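Local coordinates for protein mandalate racemase/muconate lactonizing enzyme (Unidentified, PDB 4E4U) that is of unestablished activity but belongs to the mandelate racemase/muconate lactonizing family of the enolase superfamily, and so probably abstracts a proton next to a substrate carboxylate, at residues F25-L28 with I34-V37; R126-L131 with P229-E234; F165-P170 with E188-R193; H343-K348 with V375-P380. One frame throughout, in Å; residues are numbered along the deposited sequence.

Interaction 1: F25-L28 with I34-V37; sequences FVKL and IEGV
Leu28 and Gly36 hold each other through a pair of backbone hydrogen bonds: Leu28 N gives to Gly36 O at 2.8 Å, and Gly36 N returns to Leu28 O at 2.9 Å, both close to straight with 165° at the hydrogen. Leu28 O has a second donor, a water 3.2 Å away that also gives a weak hydrogen bond to Glu35 OE2, which makes a tenuous water link between the backbone carbonyl and the carboxylate. CA-H...O contacts flank the pair, with Lys27 CA lying 3.3 Å from Gly36 O and Val37 CA equally near Val26 O. This is antiparallel pairing in the beta hairpin of strands 22-30 and 35-40, with 164° between the segment directions, inside the three-stranded sheet of the N-terminal domain. Lys27 and Val37 form the adjacent non-hydrogen-bonded pair. Val37 holds CG2 anti to its backbone N, which brings that methyl 4.0 Å from Lys27 CG; the two side chains meet at a slant. Farther along, Lys27 NZ stops 4.2 Å from Glu35 OE2, beyond salt-bridge range, although attraction between the opposite charges is likely. On the other sheet face, Leu28 packs on Ala100 and Cys101 of helix 88-109.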
loop_
_atom_site.group_PDB
_atom_site.type_symbol
_atom_site.label_atom_id
_atom_site.label_comp_id
_atom_site.label_asym_id
_atom_site.label_seq_id
_atom_site.Cartn_x
_atom_site.Cartn_y
_atom_site.Cartn_z
ATOM N N PHE A 25 37.807 -6.103 -25.898
ATOM C CA PHE A 25 37.809 -4.789 -26.533
ATOM C C PHE A 25 37.241 -4.858 -27.939
ATOM O O PHE A 25 37.421 -5.854 -28.641
ATOM C CB PHE A 25 39.228 -4.210 -26.601
ATOM C CG PHE A 25 39.890 -4.054 -25.260
ATOM C CD1 PHE A 25 39.347 -3.224 -24.288
ATOM C CD2 PHE A 25 41.077 -4.722 -24.980
ATOM C CE1 PHE A 25 39.967 -3.079 -23.054
ATOM C CE2 PHE A 25 41.698 -4.574 -23.757
ATOM C CZ PHE A 25 41.142 -3.758 -22.789
ATOM N N VAL A 26 36.570 -3.789 -28.353
ATOM C CA VAL A 26 36.145 -3.650 -29.740
ATOM C C VAL A 26 36.682 -2.342 -30.311
ATOM O O VAL A 26 36.730 -1.319 -29.614
ATOM C CB VAL A 26 34.605 -3.705 -29.875
ATOM C CG1 VAL A 26 34.099 -5.111 -29.566
ATOM C CG2 VAL A 26 33.937 -2.669 -28.969
ATOM N N LYS A 27 37.121 -2.388 -31.566
ATOM C CA LYS A 27 37.577 -1.195 -32.271
ATOM C C LYS A 27 36.721 -0.980 -33.510
ATOM O O LYS A 27 36.579 -1.880 -34.339
ATOM C CB LYS A 27 39.060 -1.307 -32.641
ATOM C CG LYS A 27 39.995 -1.196 -31.444
ATOM C CD LYS A 27 41.470 -1.316 -31.844
ATOM C CE LYS A 27 41.927 -0.158 -32.726
ATOM N NZ LYS A 27 43.351 -0.274 -33.126
ATOM N N LEU A 28 36.127 0.206 -33.614
ATOM C CA LEU A 28 35.298 0.562 -34.760
ATOM C C LEU A 28 36.011 1.576 -35.624
ATOM O O LEU A 28 36.733 2.438 -35.116
ATOM C CB LEU A 28 33.983 1.181 -34.292
ATOM C CG LEU A 28 33.136 0.354 -33.334
ATOM C CD1 LEU A 28 31.854 1.102 -33.001
ATOM C CD2 LEU A 28 32.834 -1.003 -33.953
ATOM N N ILE A 34 37.780 7.728 -38.768
ATOM C CA ILE A 34 37.820 7.952 -37.324
ATOM C C ILE A 34 37.708 6.613 -36.600
ATOM O O ILE A 34 36.873 5.778 -36.955
ATOM C CB ILE A 34 36.710 8.922 -36.847
ATOM C CG1 ILE A 34 36.705 10.196 -37.696
ATOM C CG2 ILE A 34 36.894 9.269 -35.371
ATOM C CD1 ILE A 34 35.857 11.325 -37.114
ATOM N N GLU A 35 38.563 6.401 -35.604
ATOM C CA GLU A 35 38.579 5.149 -34.856
ATOM C C GLU A 35 37.982 5.349 -33.480
ATOM O O GLU A 35 38.247 6.361 -32.830
ATOM C CB GLU A 35 40.011 4.652 -34.672
ATOM C CG GLU A 35 40.715 4.188 -35.926
ATOM C CD GLU A 35 41.882 3.279 -35.598
ATOM O OE1 GLU A 35 42.668 3.623 -34.686
ATOM O OE2 GLU A 35 41.998 2.212 -36.237
ATOM N N GLY A 36 37.189 4.381 -33.027
ATOM C CA GLY A 36 36.682 4.395 -31.665
ATOM C C GLY A 36 36.935 3.062 -30.990
ATOM O O GLY A 36 36.940 2.023 -31.648
ATOM N N VAL A 37 37.145 3.084 -29.676
ATOM C CA VAL A 37 37.386 1.855 -28.931
ATOM C C VAL A 37 36.371 1.706 -27.797
ATOM O O VAL A 37 35.907 2.697 -27.236
ATOM C CB VAL A 37 38.844 1.793 -28.406
ATOM C CG1 VAL A 37 39.091 2.869 -27.352
ATOM C CG2 VAL A 37 39.180 0.401 -27.872
HETATM O O HOH W 1 39.726 1.205 -35.238
#

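Interaction 2: R126-L131 with P229-E234; sequences RSYTYL and PLWFEE
Trp231 turns the edge of its six-membered ring toward the face of Tyr128 in an offset edge-to-face stack, with planes 80° apart and centroids separated by 5.4 Å. The atoms that touch are CZ2 and CH2 on the indole and the CE2-CZ-OH side of the phenol. Trp231 CH2 comes to 3.6 Å from Tyr128 CE2, and Trp231 CZ2 lies 3.8 Å from Tyr128 CZ, which sits in the indole plane. Both side chains have CG between the backbone N and the carbonyl carbon (chi1 74° for Tyr128, 72° for Trp231), and each ring leans toward the opposing strand. The backbones stay far apart, the nearest CA atoms, those of Tyr128 and Leu230, being 11.7 Å from each other. Such spacing fits strands facing across the interior of the enolase-type barrel, where 162-165 and 203-206 intervene between 125-130 and 231-233. At one end of the contact Arg126 NH1 lies 4.3 Å from Leu230 CD2, a slight touch, while the same guanidinium is held by Thr161 and a salt bridge to Asp203. The polar ends of the rings are tied nearby: Trp231 NE1 gives a bent hydrogen bond of 2.9 Å to the anti lone pair of Glu233 OE1, and Tyr128 OH bonds Lys164. The direct contact is therefore apolar and aromatic, while Lys164 joins Tyr128 OH to Glu233 OE1, the acceptor of Trp231 NE1, which probably limits how the two rings can turn.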
loop_
_atom_site.group_PDB
_atom_site.type_symbol
_atom_site.label_atom_id
_atom_site.label_comp_id
_atom_site.label_asym_id
_atom_site.label_seq_id
_atom_site.Cartn_x
_atom_site.Cartn_y
_atom_site.Cartn_z
ATOM N N ARG A 126 36.772 11.233 -6.771
ATOM C CA ARG A 126 37.074 10.404 -5.616
ATOM C C ARG A 126 37.080 8.937 -6.043
ATOM O O ARG A 126 36.199 8.490 -6.783
ATOM C CB ARG A 126 36.029 10.629 -4.519
ATOM C CG ARG A 126 36.345 9.923 -3.210
ATOM C CD ARG A 126 35.176 10.010 -2.246
ATOM N NE ARG A 126 35.468 9.311 -1.000
ATOM C CZ ARG A 126 34.568 9.040 -0.061
ATOM N NH1 ARG A 126 33.300 9.412 -0.219
ATOM N NH2 ARG A 126 34.935 8.389 1.039
ATOM N N SER A 127 38.074 8.188 -5.582
ATOM C CA SER A 127 38.173 6.786 -5.964
ATOM C C SER A 127 38.400 5.868 -4.768
ATOM O O SER A 127 38.719 6.322 -3.670
ATOM C CB SER A 127 39.276 6.584 -7.000
ATOM O OG SER A 127 40.548 6.690 -6.401
ATOM N N TYR A 128 38.218 4.573 -4.988
ATOM C CA TYR A 128 38.537 3.585 -3.973
ATOM C C TYR A 128 39.172 2.393 -4.645
ATOM O O TYR A 128 39.097 2.254 -5.866
ATOM C CB TYR A 128 37.293 3.144 -3.219
ATOM C CG TYR A 128 36.340 2.232 -3.961
ATOM C CD1 TYR A 128 36.490 0.848 -3.913
ATOM C CD2 TYR A 128 35.240 2.745 -4.632
ATOM C CE1 TYR A 128 35.576 -0.002 -4.544
ATOM C CE2 TYR A 128 34.329 1.908 -5.270
ATOM C CZ TYR A 128 34.498 0.536 -5.221
ATOM O OH TYR A 128 33.594 -0.302 -5.837
ATOM N N THR A 129 39.785 1.525 -3.850
ATOM C CA THR A 129 40.242 0.249 -4.374
ATOM C C THR A 129 39.903 -0.892 -3.422
ATOM O O THR A 129 39.763 -0.689 -2.212
ATOM C CB THR A 129 41.764 0.256 -4.666
ATOM O OG1 THR A 129 42.148 -0.995 -5.258
ATOM C CG2 THR A 129 42.569 0.492 -3.389
ATOM N N TYR A 130 39.742 -2.088 -3.979
ATOM C CA TYR A 130 39.806 -3.301 -3.182
ATOM C C TYR A 130 41.171 -3.376 -2.519
ATOM O O TYR A 130 42.174 -2.894 -3.063
ATOM C CB TYR A 130 39.658 -4.535 -4.070
ATOM C CG TYR A 130 38.316 -5.223 -4.019
ATOM C CD1 TYR A 130 37.841 -5.790 -2.846
ATOM C CD2 TYR A 130 37.534 -5.325 -5.159
ATOM C CE1 TYR A 130 36.618 -6.430 -2.803
ATOM C CE2 TYR A 130 36.310 -5.964 -5.130
ATOM C CZ TYR A 130 35.854 -6.513 -3.946
ATOM O OH TYR A 130 34.632 -7.146 -3.914
ATOM N N LEU A 131 41.211 -4.004 -1.351
ATOM C CA LEU A 131 42.472 -4.322 -0.707
ATOM C C LEU A 131 43.066 -5.561 -1.370
ATOM O O LEU A 131 42.375 -6.574 -1.556
ATOM C CB LEU A 131 42.253 -4.571 0.784
ATOM C CG LEU A 131 41.652 -3.392 1.553
ATOM C CD1 LEU A 131 41.409 -3.754 3.019
ATOM C CD2 LEU A 131 42.554 -2.170 1.439
ATOM N N PRO A 229 30.142 1.438 8.066
ATOM C CA PRO A 229 30.599 1.354 6.675
ATOM C C PRO A 229 29.797 2.290 5.775
ATOM O O PRO A 229 28.595 2.526 6.002
ATOM C CB PRO A 229 30.319 -0.103 6.276
ATOM C CG PRO A 229 29.857 -0.802 7.497
ATOM C CD PRO A 229 29.452 0.214 8.510
ATOM N N LEU A 230 30.459 2.796 4.743
ATOM C CA LEU A 230 29.790 3.623 3.747
ATOM C C LEU A 230 28.759 2.812 2.952
ATOM O O LEU A 230 27.718 3.333 2.569
ATOM C CB LEU A 230 30.823 4.284 2.828
ATOM C CG LEU A 230 30.349 4.967 1.537
ATOM C CD1 LEU A 230 29.252 5.990 1.771
ATOM C CD2 LEU A 230 31.520 5.627 0.828
ATOM N N TRP A 231 29.041 1.540 2.699
ATOM C CA TRP A 231 28.017 0.691 2.108
ATOM C C TRP A 231 28.186 -0.783 2.393
ATOM O O TRP A 231 29.258 -1.241 2.801
ATOM C CB TRP A 231 27.875 0.928 0.600
ATOM C CG TRP A 231 28.972 0.424 -0.310
ATOM C CD1 TRP A 231 29.419 -0.864 -0.453
ATOM C CD2 TRP A 231 29.669 1.192 -1.292
ATOM N NE1 TRP A 231 30.389 -0.929 -1.435
ATOM C CE2 TRP A 231 30.550 0.329 -1.977
ATOM C CE3 TRP A 231 29.639 2.546 -1.663
ATOM C CZ2 TRP A 231 31.397 0.765 -2.994
ATOM C CZ3 TRP A 231 30.477 2.980 -2.674
ATOM C CH2 TRP A 231 31.345 2.093 -3.328
ATOM N N PHE A 232 27.089 -1.496 2.166
ATOM C CA PHE A 232 26.994 -2.948 2.239
ATOM C C PHE A 232 26.603 -3.342 0.813
ATOM O O PHE A 232 25.488 -3.042 0.360
ATOM C CB PHE A 232 25.911 -3.287 3.259
ATOM C CG PHE A 232 25.692 -4.765 3.523
ATOM C CD1 PHE A 232 26.535 -5.755 3.030
ATOM C CD2 PHE A 232 24.594 -5.153 4.283
ATOM C CE1 PHE A 232 26.282 -7.104 3.319
ATOM C CE2 PHE A 232 24.350 -6.484 4.562
ATOM C CZ PHE A 232 25.191 -7.458 4.081
ATOM N N GLU A 233 27.545 -3.949 0.092
ATOM C CA GLU A 233 27.416 -4.205 -1.343
ATOM C C GLU A 233 26.721 -5.534 -1.621
ATOM O O GLU A 233 26.993 -6.519 -0.939
ATOM C CB GLU A 233 28.820 -4.252 -1.952
ATOM C CG GLU A 233 28.886 -4.434 -3.457
ATOM C CD GLU A 233 30.194 -3.924 -4.046
ATOM O OE1 GLU A 233 30.796 -2.994 -3.468
ATOM O OE2 GLU A 233 30.612 -4.434 -5.104
ATOM N N GLU A 234 25.842 -5.566 -2.625
ATOM C CA GLU A 234 25.214 -6.816 -3.077
ATOM C C GLU A 234 24.923 -7.792 -1.935
ATOM O O GLU A 234 25.484 -8.892 -1.889
ATOM C CB GLU A 234 26.102 -7.519 -4.111
ATOM C CG GLU A 234 26.227 -6.815 -5.448
ATOM C CD GLU A 234 26.472 -7.808 -6.562
ATOM O OE1 GLU A 234 27.467 -8.558 -6.480
ATOM O OE2 GLU A 234 25.651 -7.885 -7.495
#

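Interaction 3: F165-P170 with E188-R193; sequences FDPAGP and ELFCRR
Pro167 lays its CB over one face of the Phe190 ring, 3.8 Å from the ring centroid and 19° off the normal, which is a CH-pi contact. Pro167 CB sits slightly toward the ring's rim, nearest Phe190 CD1 at 3.6 Å, and Pro167 CG reaches Phe190 CB at 4.0 Å. Beside this pair Phe165 fills the remaining tight part. Phe165 CE2 meets Phe190 CB at 4.0 Å and also borders Cys191 SG, which approaches at the ring edge, 83° off the normal and 5.2 Å from the Phe165 ring centroid. Phe165 has CG between its backbone N and carbonyl carbon (chi1 48°), which turns the ring toward the helix, while Phe206 of strand 203-206 packs on Phe165, Pro167 and Cys191. The looser part lies on the outer helix surface, where Arg192 is exposed and Glu188 instead pairs with Lys226 and Arg223. The loop is shaped from within by an Asx turn, Ala168 N giving a 2.9 Å hydrogen bond to Asp166 OD1 from above the carboxylate plane. No hydrogen bond joins the two segments. The arrangement is that of a beta-alpha unit of the barrel: the end of strand 162-165 and its following loop pack against helix 181-198 on the barrel's outside.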
loop_
_atom_site.group_PDB
_atom_site.type_symbol
_atom_site.label_atom_id
_atom_site.label_comp_id
_atom_site.label_asym_id
_atom_site.label_seq_id
_atom_site.Cartn_x
_atom_site.Cartn_y
_atom_site.Cartn_z
ATOM N N PHE A 165 36.634 -4.581 0.761
ATOM C CA PHE A 165 37.086 -5.942 1.082
ATOM C C PHE A 165 35.856 -6.830 1.244
ATOM O O PHE A 165 34.776 -6.337 1.581
ATOM C CB PHE A 165 37.964 -5.964 2.352
ATOM C CG PHE A 165 37.374 -5.202 3.501
ATOM C CD1 PHE A 165 37.550 -3.830 3.601
ATOM C CD2 PHE A 165 36.624 -5.856 4.471
ATOM C CE1 PHE A 165 36.976 -3.118 4.650
ATOM C CE2 PHE A 165 36.053 -5.153 5.522
ATOM C CZ PHE A 165 36.232 -3.782 5.611
ATOM N N ASP A 166 36.011 -8.128 0.973
ATOM C CA ASP A 166 34.919 -9.089 1.155
ATOM C C ASP A 166 35.368 -10.299 1.973
ATOM O O ASP A 166 35.931 -11.257 1.427
ATOM C CB ASP A 166 34.357 -9.571 -0.188
ATOM C CG ASP A 166 33.180 -10.525 -0.009
ATOM O OD1 ASP A 166 32.784 -10.770 1.148
ATOM O OD2 ASP A 166 32.645 -11.034 -1.012
ATOM N N PRO A 167 35.107 -10.268 3.289
ATOM C CA PRO A 167 35.493 -11.368 4.176
ATOM C C PRO A 167 34.385 -12.412 4.366
ATOM O O PRO A 167 34.485 -13.252 5.267
ATOM C CB PRO A 167 35.782 -10.642 5.493
ATOM C CG PRO A 167 34.804 -9.510 5.494
ATOM C CD PRO A 167 34.564 -9.121 4.041
ATOM N N ALA A 168 33.355 -12.374 3.520
ATOM C CA ALA A 168 32.140 -13.156 3.770
ATOM C C ALA A 168 32.111 -14.554 3.142
ATOM O O ALA A 168 31.061 -15.195 3.108
ATOM C CB ALA A 168 30.913 -12.368 3.365
ATOM N N GLY A 169 33.259 -15.043 2.681
ATOM C CA GLY A 169 33.347 -16.416 2.212
ATOM C C GLY A 169 32.860 -16.599 0.787
ATOM O O GLY A 169 32.506 -15.633 0.113
ATOM N N PRO A 170 32.828 -17.849 0.314
ATOM C CA PRO A 170 32.503 -18.108 -1.091
ATOM C C PRO A 170 31.096 -17.677 -1.485
ATOM O O PRO A 170 30.140 -17.760 -0.699
ATOM C CB PRO A 170 32.597 -19.634 -1.191
ATOM C CG PRO A 170 33.541 -20.026 -0.092
ATOM C CD PRO A 170 33.206 -19.079 1.028
ATOM N N GLU A 188 33.010 -9.146 11.037
ATOM C CA GLU A 188 33.077 -8.117 12.060
ATOM C C GLU A 188 34.532 -7.779 12.391
ATOM O O GLU A 188 34.887 -6.604 12.541
ATOM C CB GLU A 188 32.350 -8.606 13.312
ATOM C CG GLU A 188 31.602 -7.536 14.045
ATOM C CD GLU A 188 30.904 -8.052 15.284
ATOM O OE1 GLU A 188 30.300 -9.158 15.252
ATOM O OE2 GLU A 188 30.952 -7.331 16.294
ATOM N N LEU A 189 35.371 -8.808 12.507
ATOM C CA LEU A 189 36.783 -8.623 12.846
ATOM C C LEU A 189 37.545 -7.862 11.763
ATOM O O LEU A 189 38.389 -7.020 12.073
ATOM C CB LEU A 189 37.454 -9.968 13.125
ATOM C CG LEU A 189 38.901 -9.873 13.605
ATOM C CD1 LEU A 189 38.990 -9.053 14.886
ATOM C CD2 LEU A 189 39.485 -11.256 13.817
ATOM N N PHE A 190 37.257 -8.153 10.495
ATOM C CA PHE A 190 37.857 -7.389 9.404
ATOM C C PHE A 190 37.505 -5.913 9.533
ATOM O O PHE A 190 38.376 -5.045 9.422
ATOM C CB PHE A 190 37.397 -7.910 8.044
ATOM C CG PHE A 190 38.344 -8.886 7.411
ATOM C CD1 PHE A 190 38.458 -10.186 7.897
ATOM C CD2 PHE A 190 39.105 -8.515 6.313
ATOM C CE1 PHE A 190 39.323 -11.096 7.301
ATOM C CE2 PHE A 190 39.977 -9.413 5.717
ATOM C CZ PHE A 190 40.089 -10.706 6.211
ATOM N N CYS A 191 36.232 -5.619 9.777
ATOM C CA CYS A 191 35.826 -4.226 9.924
ATOM C C CYS A 191 36.520 -3.572 11.111
ATOM O O CYS A 191 36.978 -2.434 11.021
ATOM C CB CYS A 191 34.306 -4.093 10.038
ATOM S SG CYS A 191 33.456 -4.429 8.495
ATOM N N ARG A 192 36.617 -4.301 12.219
ATOM C CA ARG A 192 37.248 -3.764 13.414
ATOM C C ARG A 192 38.711 -3.419 13.152
ATOM O O ARG A 192 39.168 -2.317 13.483
ATOM C CB ARG A 192 37.152 -4.769 14.559
ATOM C CG ARG A 192 37.727 -4.248 15.858
ATOM C CD ARG A 192 37.610 -5.281 16.969
ATOM N NE ARG A 192 38.191 -4.795 18.217
ATOM C CZ ARG A 192 37.485 -4.263 19.208
ATOM N NH1 ARG A 192 36.166 -4.153 19.101
ATOM N NH2 ARG A 192 38.092 -3.842 20.310
ATOM N N ARG A 193 39.438 -4.358 12.556
ATOM C CA ARG A 193 40.865 -4.167 12.314
ATOM C C ARG A 193 41.144 -3.099 11.260
ATOM O O ARG A 193 42.060 -2.296 11.419
ATOM C CB ARG A 193 41.531 -5.489 11.928
ATOM C CG ARG A 193 41.504 -6.542 13.030
ATOM C CD ARG A 193 42.395 -6.168 14.208
ATOM N NE ARG A 193 42.165 -7.053 15.349
ATOM C CZ ARG A 193 42.600 -8.309 15.432
ATOM N NH1 ARG A 193 43.294 -8.852 14.438
ATOM N NH2 ARG A 193 42.337 -9.030 16.514
#

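Interaction 4: H343-K348 with V375-P380; sequences HAEVVK and VKRHTP
Glu345 and Arg377 supply the electrostatic part, a long salt bridge in which Glu345 OE2 stands 3.9 Å from Arg377 NH2. The carboxylate oxygen lies in the guanidinium plane, at its edge, but the two flat groups are turned 42° from each other and the chains cross at about a right angle, so this is no paired, two-pronged bridge. Glu345 reaches out because its chain is extended, with CG anti to the backbone N (chi1 -167°); Arg377 comes to it by bending at chi3. A water bridges the same pair. It donates to Glu345 OE2 at 2.6 Å, accepts from Arg377 NH2 at 3.1 Å, and is hydrogen-bonded to His378 NE2 at 2.8 Å, lying in the plane of both the guanidinium and the imidazole. The apolar part is a single meeting of methyls: Val346 CG2 and Val375 CG2 approach to 3.8 Å, both residues being buried, whereas Glu345 and Arg377 are exposed. Val346 also packs on Pro314, and Val375 on His9 and Val11 of strand 3-12. The end of helix 341-345 and the residue after it thus meet helix 372-377, which lies against the N-terminal sheet, consistent with the enolase-superfamily pattern of a C-terminal segment returning to the capping domain.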
loop_
_atom_site.group_PDB
_atom_site.type_symbol
_atom_site.label_atom_id
_atom_site.label_comp_id
_atom_site.label_asym_id
_atom_site.label_seq_id
_atom_site.Cartn_x
_atom_site.Cartn_y
_atom_site.Cartn_z
ATOM N N HIS A 343 47.054 -2.424 -16.620
ATOM C CA HIS A 343 46.095 -1.383 -17.001
ATOM C C HIS A 343 46.766 -0.195 -17.681
ATOM O O HIS A 343 46.157 0.475 -18.517
ATOM C CB HIS A 343 45.307 -0.879 -15.790
ATOM C CG HIS A 343 44.176 -1.778 -15.397
ATOM N ND1 HIS A 343 44.334 -2.819 -14.513
ATOM C CD2 HIS A 343 42.881 -1.792 -15.783
ATOM C CE1 HIS A 343 43.178 -3.447 -14.372
ATOM N NE2 HIS A 343 42.279 -2.845 -15.127
ATOM N N ALA A 344 48.010 0.082 -17.307
ATOM C CA ALA A 344 48.755 1.162 -17.932
ATOM C C ALA A 344 49.446 0.654 -19.193
ATOM O O ALA A 344 49.527 1.364 -20.196
ATOM C CB ALA A 344 49.775 1.731 -16.962
ATOM N N GLU A 345 49.939 -0.577 -19.149
ATOM C CA GLU A 345 50.728 -1.112 -20.255
ATOM C C GLU A 345 49.918 -1.256 -21.544
ATOM O O GLU A 345 50.435 -1.061 -22.645
ATOM C CB GLU A 345 51.331 -2.463 -19.872
ATOM C CG GLU A 345 52.415 -2.923 -20.833
ATOM C CD GLU A 345 52.956 -4.297 -20.500
ATOM O OE1 GLU A 345 52.473 -4.909 -19.521
ATOM O OE2 GLU A 345 53.862 -4.766 -21.220
ATOM N N VAL A 346 48.643 -1.598 -21.408
ATOM C CA VAL A 346 47.831 -1.926 -22.572
ATOM C C VAL A 346 47.292 -0.692 -23.317
ATOM O O VAL A 346 46.700 -0.818 -24.392
ATOM C CB VAL A 346 46.696 -2.907 -22.195
ATOM C CG1 VAL A 346 45.531 -2.174 -21.546
ATOM C CG2 VAL A 346 46.252 -3.714 -23.405
ATOM N N VAL A 347 47.517 0.500 -22.765
ATOM C CA VAL A 347 47.062 1.729 -23.426
ATOM C C VAL A 347 48.218 2.683 -23.722
ATOM O O VAL A 347 49.291 2.576 -23.123
ATOM C CB VAL A 347 45.970 2.471 -22.623
ATOM C CG1 VAL A 347 44.672 1.666 -22.598
ATOM C CG2 VAL A 347 46.463 2.798 -21.216
ATOM N N LYS A 348 47.993 3.613 -24.649
ATOM C CA LYS A 348 49.019 4.575 -25.049
ATOM C C LYS A 348 49.255 5.627 -23.968
ATOM O O LYS A 348 50.391 6.009 -23.697
ATOM C CB LYS A 348 48.628 5.256 -26.363
ATOM C CG LYS A 348 48.439 4.300 -27.538
ATOM C CD LYS A 348 49.754 3.700 -28.006
ATOM C CE LYS A 348 50.602 4.723 -28.756
ATOM N NZ LYS A 348 51.910 4.162 -29.217
ATOM N N VAL A 375 48.627 -5.301 -27.065
ATOM C CA VAL A 375 47.446 -6.131 -27.288
ATOM C C VAL A 375 47.799 -7.405 -28.057
ATOM O O VAL A 375 47.415 -8.504 -27.651
ATOM C CB VAL A 375 46.341 -5.351 -28.030
ATOM C CG1 VAL A 375 45.226 -6.285 -28.485
ATOM C CG2 VAL A 375 45.783 -4.255 -27.139
ATOM N N LYS A 376 48.541 -7.261 -29.151
ATOM C CA LYS A 376 48.903 -8.419 -29.968
ATOM C C LYS A 376 49.720 -9.454 -29.191
ATOM O O LYS A 376 49.548 -10.658 -29.384
ATOM C CB LYS A 376 49.654 -7.991 -31.231
ATOM C CG LYS A 376 48.806 -7.196 -32.216
ATOM C CD LYS A 376 49.639 -6.693 -33.389
ATOM C CE LYS A 376 48.944 -5.538 -34.097
ATOM N NZ LYS A 376 49.453 -5.350 -35.485
ATOM N N ARG A 377 50.596 -8.986 -28.306
ATOM C CA ARG A 377 51.436 -9.885 -27.521
ATOM C C ARG A 377 50.653 -10.624 -26.434
ATOM O O ARG A 377 51.133 -11.621 -25.895
ATOM C CB ARG A 377 52.612 -9.128 -26.889
ATOM C CG ARG A 377 53.595 -8.532 -27.887
ATOM C CD ARG A 377 54.945 -8.235 -27.236
ATOM N NE ARG A 377 54.823 -7.376 -26.058
ATOM C CZ ARG A 377 54.778 -6.047 -26.107
ATOM N NH1 ARG A 377 54.829 -5.423 -27.275
ATOM N NH2 ARG A 377 54.672 -5.339 -24.991
ATOM N N HIS A 378 49.454 -10.141 -26.112
ATOM C CA HIS A 378 48.658 -10.748 -25.048
ATOM C C HIS A 378 47.345 -11.332 -25.561
ATOM O O HIS A 378 46.382 -11.489 -24.813
ATOM C CB HIS A 378 48.436 -9.746 -23.908
ATOM C CG HIS A 378 49.704 -9.341 -23.227
ATOM N ND1 HIS A 378 50.190 -9.983 -22.106
ATOM C CD2 HIS A 378 50.616 -8.384 -23.534
ATOM C CE1 HIS A 378 51.332 -9.426 -21.743
ATOM N NE2 HIS A 378 51.616 -8.461 -22.592
ATOM N N THR A 379 47.331 -11.655 -26.850
ATOM C CA THR A 379 46.241 -12.397 -27.463
ATOM C C THR A 379 46.882 -13.592 -28.164
ATOM O O THR A 379 47.989 -13.477 -28.687
ATOM C CB THR A 379 45.466 -11.532 -28.485
ATOM O OG1 THR A 379 46.357 -11.076 -29.505
ATOM C CG2 THR A 379 44.838 -10.325 -27.809
ATOM N N PRO A 380 46.198 -14.748 -28.180
ATOM C CA PRO A 380 44.856 -14.980 -27.640
ATOM C C PRO A 380 44.855 -15.437 -26.183
ATOM O O PRO A 380 45.884 -15.872 -25.662
ATOM C CB PRO A 380 44.336 -16.115 -28.524
ATOM C CG PRO A 380 45.563 -16.921 -28.809
ATOM C CD PRO A 380 46.706 -15.933 -28.897
HETATM O O HOH W 2 54.057 -7.066 -22.494
#

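Overall arrangement
Interactions 2 and 3 are buried and share the barrel: their centres lie 13 Å apart, and they touch where Leu131 and Tyr130 of the former pack on Phe165 of the latter. One looks into the barrel interior, with aromatic rings beside a polar network, the other outward to a helix, through CH-pi, sulfur-aromatic and apolar contacts, with no hydrogen bond between the segments. Interactions 1 and 4 lie on the same side of the chain's centre, interaction 1 opposite interaction 3, with centres of 1 and 4 15 Å apart and nearest atoms about 5 Å. Both are only partly buried and each contains a bridging water, but interaction 1 relies on backbone pairing and interaction 4 on side chains.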